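Local coordinates for protein putative rRNA methyltransferase (Sorangium cellulosum, PDB 4RWZ) that methylates 16S rRNA of the 30S ribosomal subunit, probably at N1 of an adenine, and so confers resistance to aminoglycoside antibiotics, at residues M1-G6 with V10-A15; G36-R41 with T102-W107. All blocks are in the same frame, centred on the assembly; numbering follows the deposited sequence.

Contact 1: M1-G6 with V10-A15; sequences MIVQLG and VTWTRA
Val3 lays its CG2 methyl over one face of the Trp12 indole, 3.6 Å from the centroid of the five-membered ring and only 7° off its normal, a well-formed CH-pi contact. The valine places this methyl anti to its own carbonyl carbon, while CG1, on the side opposite the backbone N (chi1 171°), reaches only the NE1 corner of the indole. Trp12 answers with CG anti to its carbonyl carbon (chi1 -79°), which swings the ring diagonally across the strands to Val3. Met1 brings CE obliquely to within 4.2 Å of Trp12 CB. Nearer the turn, Leu5 CD1 meets Val10 CG2 at 4.0 Å, and Ile2 CD1 touches Thr11 OG1 on the other side of the hairpin.

Between these two layers of side chains the backbones pair as an antiparallel hairpin. Val3 and Val10 form the hydrogen-bonded pair, with Val3 N to Val10 O at 2.8 Å and nearly straight, and the return bond from Val10 N to Val3 O equally short. Met1 and Trp12 exchange a second pair of bonds, and Met1 N also reaches the carboxylate of Glu93.

Strand 2-5 also pairs with strand 80-84 at the margin of the main sheet, by backbone hydrogen bonds of Ile2 with Val84 and Gln4 with Phe82; Val3 and Trp12 both touch Leu81, and helix 14-21 touches Met1 through Leu17 and Trp12 through Lys20.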
loop_
_atom_site.group_PDB
_atom_site.type_symbol
_atom_site.label_atom_id
_atom_site.label_comp_id
_atom_site.label_asym_id
_atom_site.label_seq_id
_atom_site.Cartn_x
_atom_site.Cartn_y
_atom_site.Cartn_z
ATOM N N MET A 1 -14.286 -4.679 7.709
ATOM C CA MET A 1 -13.086 -4.891 6.887
ATOM C C MET A 1 -13.091 -6.356 6.489
ATOM O O MET A 1 -13.424 -7.199 7.329
ATOM C CB MET A 1 -11.847 -4.606 7.714
ATOM C CG MET A 1 -10.552 -4.774 6.948
ATOM S SD MET A 1 -9.056 -4.165 7.799
ATOM C CE MET A 1 -8.935 -5.235 9.212
ATOM N N ILE A 2 -12.692 -6.671 5.257
ATOM C CA ILE A 2 -12.729 -8.067 4.804
ATOM C C ILE A 2 -11.321 -8.653 4.865
ATOM O O ILE A 2 -10.380 -8.083 4.275
ATOM C CB ILE A 2 -13.275 -8.159 3.362
ATOM C CG1 ILE A 2 -14.712 -7.572 3.232
ATOM C CG2 ILE A 2 -13.230 -9.627 2.897
ATOM C CD1 ILE A 2 -15.739 -8.133 4.217
ATOM N N VAL A 3 -11.154 -9.738 5.619
ATOM C CA VAL A 3 -9.857 -10.399 5.781
ATOM C C VAL A 3 -9.871 -11.750 5.061
ATOM O O VAL A 3 -10.854 -12.509 5.166
ATOM C CB VAL A 3 -9.548 -10.584 7.261
ATOM C CG1 VAL A 3 -8.305 -11.476 7.481
ATOM C CG2 VAL A 3 -9.300 -9.185 7.900
ATOM N N GLN A 4 -8.811 -12.027 4.295
ATOM C CA GLN A 4 -8.717 -13.261 3.549
ATOM C C GLN A 4 -8.028 -14.283 4.422
ATOM O O GLN A 4 -6.963 -13.994 4.970
ATOM C CB GLN A 4 -7.959 -13.054 2.227
ATOM C CG GLN A 4 -8.132 -14.244 1.242
ATOM C CD GLN A 4 -9.564 -14.268 0.634
ATOM O OE1 GLN A 4 -10.229 -13.242 0.545
ATOM N NE2 GLN A 4 -10.032 -15.443 0.263
ATOM N N LEU A 5 -8.625 -15.471 4.576
ATOM C CA LEU A 5 -7.976 -16.564 5.285
ATOM C C LEU A 5 -8.077 -17.831 4.441
ATOM O O LEU A 5 -9.079 -18.569 4.558
ATOM C CB LEU A 5 -8.655 -16.841 6.640
ATOM C CG LEU A 5 -8.600 -15.776 7.741
ATOM C CD1 LEU A 5 -9.398 -16.252 8.960
ATOM C CD2 LEU A 5 -7.171 -15.389 8.156
ATOM N N GLY A 6 -7.102 -18.054 3.568
ATOM C CA GLY A 6 -7.230 -19.065 2.550
ATOM C C GLY A 6 -8.425 -18.729 1.646
ATOM O O GLY A 6 -8.519 -17.637 1.120
ATOM N N VAL A 10 -13.450 -13.202 5.856
ATOM C CA VAL A 10 -14.031 -13.041 7.178
ATOM C C VAL A 10 -14.164 -11.540 7.456
ATOM O O VAL A 10 -13.389 -10.750 6.918
ATOM C CB VAL A 10 -13.139 -13.736 8.210
ATOM C CG1 VAL A 10 -13.578 -13.435 9.623
ATOM C CG2 VAL A 10 -13.176 -15.272 7.968
ATOM N N THR A 11 -15.140 -11.138 8.270
ATOM C CA THR A 11 -15.312 -9.711 8.559
ATOM C C THR A 11 -14.651 -9.393 9.905
ATOM O O THR A 11 -14.843 -10.115 10.872
ATOM C CB THR A 11 -16.806 -9.309 8.551
ATOM O OG1 THR A 11 -17.368 -9.561 7.249
ATOM C CG2 THR A 11 -16.966 -7.822 8.862
ATOM N N TRP A 12 -13.831 -8.344 9.966
ATOM C CA TRP A 12 -13.205 -7.906 11.223
ATOM C C TRP A 12 -13.722 -6.530 11.555
ATOM O O TRP A 12 -14.130 -5.813 10.646
ATOM C CB TRP A 12 -11.678 -7.772 11.103
ATOM C CG TRP A 12 -10.920 -9.054 11.181
ATOM C CD1 TRP A 12 -11.369 -10.302 10.865
ATOM C CD2 TRP A 12 -9.568 -9.203 11.610
ATOM N NE1 TRP A 12 -10.360 -11.223 11.067
ATOM C CE2 TRP A 12 -9.248 -10.571 11.530
ATOM C CE3 TRP A 12 -8.596 -8.306 12.063
ATOM C CZ2 TRP A 12 -7.995 -11.065 11.876
ATOM C CZ3 TRP A 12 -7.344 -8.796 12.392
ATOM C CH2 TRP A 12 -7.055 -10.165 12.298
ATOM N N THR A 13 -13.701 -6.172 12.847
ATOM C CA THR A 13 -14.008 -4.812 13.300
ATOM C C THR A 13 -12.698 -4.128 13.636
ATOM O O THR A 13 -11.652 -4.776 13.656
ATOM C CB THR A 13 -14.883 -4.799 14.576
ATOM O OG1 THR A 13 -14.183 -5.458 15.642
ATOM C CG2 THR A 13 -16.196 -5.514 14.344
ATOM N N ARG A 14 -12.745 -2.827 13.914
ATOM C CA ARG A 14 -11.543 -2.087 14.276
ATOM C C ARG A 14 -10.993 -2.642 15.599
ATOM O O ARG A 14 -9.772 -2.758 15.771
ATOM C CB ARG A 14 -11.835 -0.567 14.329
ATOM C CG ARG A 14 -10.761 0.341 14.971
ATOM C CD ARG A 14 -9.613 0.731 14.013
ATOM N NE ARG A 14 -8.676 1.634 14.688
ATOM C CZ ARG A 14 -7.890 2.529 14.081
ATOM N NH1 ARG A 14 -7.894 2.648 12.747
ATOM N NH2 ARG A 14 -7.088 3.303 14.814
ATOM N N ALA A 15 -11.895 -3.062 16.493
ATOM C CA ALA A 15 -11.493 -3.631 17.783
ATOM C C ALA A 15 -10.768 -4.967 17.611
ATOM O O ALA A 15 -9.823 -5.245 18.338
ATOM C CB ALA A 15 -12.708 -3.785 18.734
#

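Contact 2: G36-R41 with T102-W107; sequences GRFVYR and TLNFPW
Phe38 and Asn104 make an amide-on-ring contact, the carboxamide nitrogen standing over the middle of the phenyl group. Asn104 ND2 sits 3.4 Å above the plane of the Phe38 ring, with every ring carbon within about 4 Å of it. Ring and amide planes are 72° apart, so the amide meets the pi face steeply and not as a flat stack. Phe38 turns its ring toward the strand by setting CG anti to the backbone N (chi1 171°), and the two side chains cross at roughly a right angle.

Thr102 makes a plain van der Waals contact: its OG1 lies 3.5 Å from Phe38 CE2, oblique to the ring, and the hydroxyl is engaged by a hydrogen bond to Asp30 OD1, which anchors it beside the phenyl group. Asp30 also packs against both Phe38 and Asn104.

The contact lies at the C-terminal end of strand 98-104 in a Rossmann-like methyltransferase fold: the glycine-rich turn after strand 26-31 leads into helix 37-45, and the Asn-Phe-Pro-Trp sequence ending strand 98-104 is reminiscent of the (D/N)PP(Y/F/W) motif IV of amino-methyltransferases such as the N6-adenine enzymes.

Backbone bonds hold each side in shape. Gly36, in the N-cap position, accepts Tyr40 N through its O at 3.0 Å and starts the helix that carries Phe38. Thr102 hydrogen-bonds through its backbone to Ile29 and Val31 on one neighbouring strand, and Leu103 to Ile136 and Leu138 on the other.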
loop_
_atom_site.group_PDB
_atom_site.type_symbol
_atom_site.label_atom_id
_atom_site.label_comp_id
_atom_site.label_asym_id
_atom_site.label_seq_id
_atom_site.Cartn_x
_atom_site.Cartn_y
_atom_site.Cartn_z
ATOM N N GLY A 36 0.949 -11.325 -2.299
ATOM C CA GLY A 36 1.219 -10.992 -0.897
ATOM C C GLY A 36 2.549 -11.428 -0.338
ATOM O O GLY A 36 2.792 -11.357 0.883
ATOM N N ARG A 37 3.404 -11.947 -1.201
ATOM C CA ARG A 37 4.664 -12.491 -0.738
ATOM C C ARG A 37 5.560 -11.412 -0.147
ATOM O O ARG A 37 6.317 -11.699 0.803
ATOM C CB ARG A 37 5.384 -13.248 -1.855
ATOM C CG ARG A 37 4.717 -14.594 -2.106
ATOM C CD ARG A 37 5.475 -15.390 -3.162
ATOM N NE ARG A 37 4.715 -16.659 -3.348
ATOM C CZ ARG A 37 5.181 -17.689 -4.056
ATOM N NH1 ARG A 37 6.381 -17.609 -4.611
ATOM N NH2 ARG A 37 4.456 -18.792 -4.184
ATOM N N PHE A 38 5.412 -10.164 -0.634
ATOM C CA PHE A 38 6.229 -9.095 -0.019
ATOM C C PHE A 38 5.884 -8.939 1.467
ATOM O O PHE A 38 6.732 -8.680 2.338
ATOM C CB PHE A 38 5.965 -7.782 -0.758
ATOM C CG PHE A 38 6.595 -6.568 -0.075
ATOM C CD1 PHE A 38 7.969 -6.358 -0.122
ATOM C CD2 PHE A 38 5.811 -5.696 0.642
ATOM C CE1 PHE A 38 8.526 -5.227 0.530
ATOM C CE2 PHE A 38 6.344 -4.567 1.280
ATOM C CZ PHE A 38 7.693 -4.344 1.209
ATOM N N VAL A 39 4.595 -9.089 1.758
ATOM C CA VAL A 39 4.105 -8.953 3.148
ATOM C C VAL A 39 4.511 -10.122 3.986
ATOM O O VAL A 39 4.940 -9.961 5.148
ATOM C CB VAL A 39 2.579 -8.701 3.174
ATOM C CG1 VAL A 39 1.965 -8.890 4.555
ATOM C CG2 VAL A 39 2.285 -7.262 2.647
ATOM N N TYR A 40 4.406 -11.324 3.436
ATOM C CA TYR A 40 4.917 -12.471 4.176
ATOM C C TYR A 40 6.406 -12.357 4.560
ATOM O O TYR A 40 6.804 -12.598 5.709
ATOM C CB TYR A 40 4.688 -13.759 3.349
ATOM C CG TYR A 40 5.026 -15.014 4.134
ATOM C CD1 TYR A 40 4.099 -15.609 5.013
ATOM C CD2 TYR A 40 6.267 -15.602 4.017
ATOM C CE1 TYR A 40 4.409 -16.762 5.741
ATOM C CE2 TYR A 40 6.589 -16.772 4.752
ATOM C CZ TYR A 40 5.651 -17.334 5.602
ATOM O OH TYR A 40 6.011 -18.459 6.323
ATOM N N ARG A 41 7.232 -12.015 3.590
ATOM C CA ARG A 41 8.657 -11.846 3.866
ATOM C C ARG A 41 8.905 -10.723 4.854
ATOM O O ARG A 41 9.774 -10.846 5.735
ATOM C CB ARG A 41 9.401 -11.534 2.566
ATOM C CG ARG A 41 9.476 -12.734 1.633
ATOM C CD ARG A 41 10.494 -12.494 0.462
ATOM N NE ARG A 41 10.020 -11.401 -0.430
ATOM C CZ ARG A 41 9.238 -11.628 -1.507
ATOM N NH1 ARG A 41 8.947 -12.855 -1.881
ATOM N NH2 ARG A 41 8.868 -10.648 -2.251
ATOM N N THR A 102 3.484 0.921 1.336
ATOM C CA THR A 102 4.251 0.598 0.137
ATOM C C THR A 102 3.349 0.351 -1.086
ATOM O O THR A 102 2.229 -0.189 -0.970
ATOM C CB THR A 102 5.171 -0.634 0.354
ATOM O OG1 THR A 102 4.363 -1.752 0.787
ATOM C CG2 THR A 102 6.272 -0.303 1.417
ATOM N N LEU A 103 3.806 0.830 -2.253
ATOM C CA LEU A 103 3.146 0.484 -3.544
ATOM C C LEU A 103 4.259 -0.038 -4.417
ATOM O O LEU A 103 5.076 0.738 -4.922
ATOM C CB LEU A 103 2.526 1.710 -4.206
ATOM C CG LEU A 103 1.277 2.164 -3.423
ATOM C CD1 LEU A 103 1.722 3.241 -2.583
ATOM C CD2 LEU A 103 0.091 2.586 -4.241
ATOM N N ASN A 104 4.305 -1.352 -4.576
ATOM C CA ASN A 104 5.383 -2.017 -5.329
ATOM C C ASN A 104 4.887 -2.377 -6.705
ATOM O O ASN A 104 4.068 -3.275 -6.831
ATOM C CB ASN A 104 5.773 -3.314 -4.629
ATOM C CG ASN A 104 6.473 -3.060 -3.326
ATOM O OD1 ASN A 104 7.369 -2.240 -3.286
ATOM N ND2 ASN A 104 6.054 -3.728 -2.251
ATOM N N PHE A 105 5.389 -1.687 -7.718
ATOM C CA PHE A 105 4.983 -1.952 -9.107
ATOM C C PHE A 105 3.481 -1.893 -9.346
ATOM O O PHE A 105 2.884 -2.853 -9.851
ATOM C CB PHE A 105 5.538 -3.300 -9.576
ATOM C CG PHE A 105 7.044 -3.365 -9.461
ATOM C CD1 PHE A 105 7.827 -2.581 -10.286
ATOM C CD2 PHE A 105 7.660 -4.176 -8.536
ATOM C CE1 PHE A 105 9.230 -2.598 -10.182
ATOM C CE2 PHE A 105 9.064 -4.189 -8.443
ATOM C CZ PHE A 105 9.820 -3.393 -9.280
ATOM N N PRO A 106 2.859 -0.764 -8.996
ATOM C CA PRO A 106 1.409 -0.623 -9.229
ATOM C C PRO A 106 1.085 -0.735 -10.732
ATOM O O PRO A 106 1.887 -0.323 -11.559
ATOM C CB PRO A 106 1.118 0.837 -8.771
ATOM C CG PRO A 106 2.450 1.549 -8.908
ATOM C CD PRO A 106 3.457 0.454 -8.439
ATOM N N TRP A 107 -0.060 -1.272 -11.076
ATOM C CA TRP A 107 -0.473 -1.325 -12.475
ATOM C C TRP A 107 -0.698 0.096 -13.033
ATOM O O TRP A 107 -0.730 1.063 -12.268
ATOM C CB TRP A 107 -1.770 -2.105 -12.573
ATOM C CG TRP A 107 -1.572 -3.600 -12.456
ATOM C CD1 TRP A 107 -0.401 -4.284 -12.293
ATOM C CD2 TRP A 107 -2.611 -4.568 -12.513
ATOM N NE1 TRP A 107 -0.666 -5.656 -12.252
ATOM C CE2 TRP A 107 -2.017 -5.842 -12.391
ATOM C CE3 TRP A 107 -3.996 -4.474 -12.665
ATOM C CZ2 TRP A 107 -2.783 -7.039 -12.416
ATOM C CZ3 TRP A 107 -4.739 -5.650 -12.699
ATOM C CH2 TRP A 107 -4.123 -6.906 -12.577
#

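The two contacts follow one another along the chain, contact 1 closing before contact 2 opens. Their centres lie about 19 Å apart and their nearest atoms about 10 Å, without touching. Contact 1 belongs to the N-terminal hairpin beside strand 80-84, an outermost strand of the seven-stranded sheet, whereas contact 2 joins helix 37-45 to the end of strand 98-104 in the sheet's interior. Strands 49-55 and 26-31 lie between strands 80-84 and 98-104 in the 3-2-1-4-5-7-6 order. The hairpin is thus an addition at the edge of the fold, while 36-41 with 102-107 lies near the region where methyltransferases with this fold usually bind S-adenosylmethionine, and so probably close to the cofactor site here.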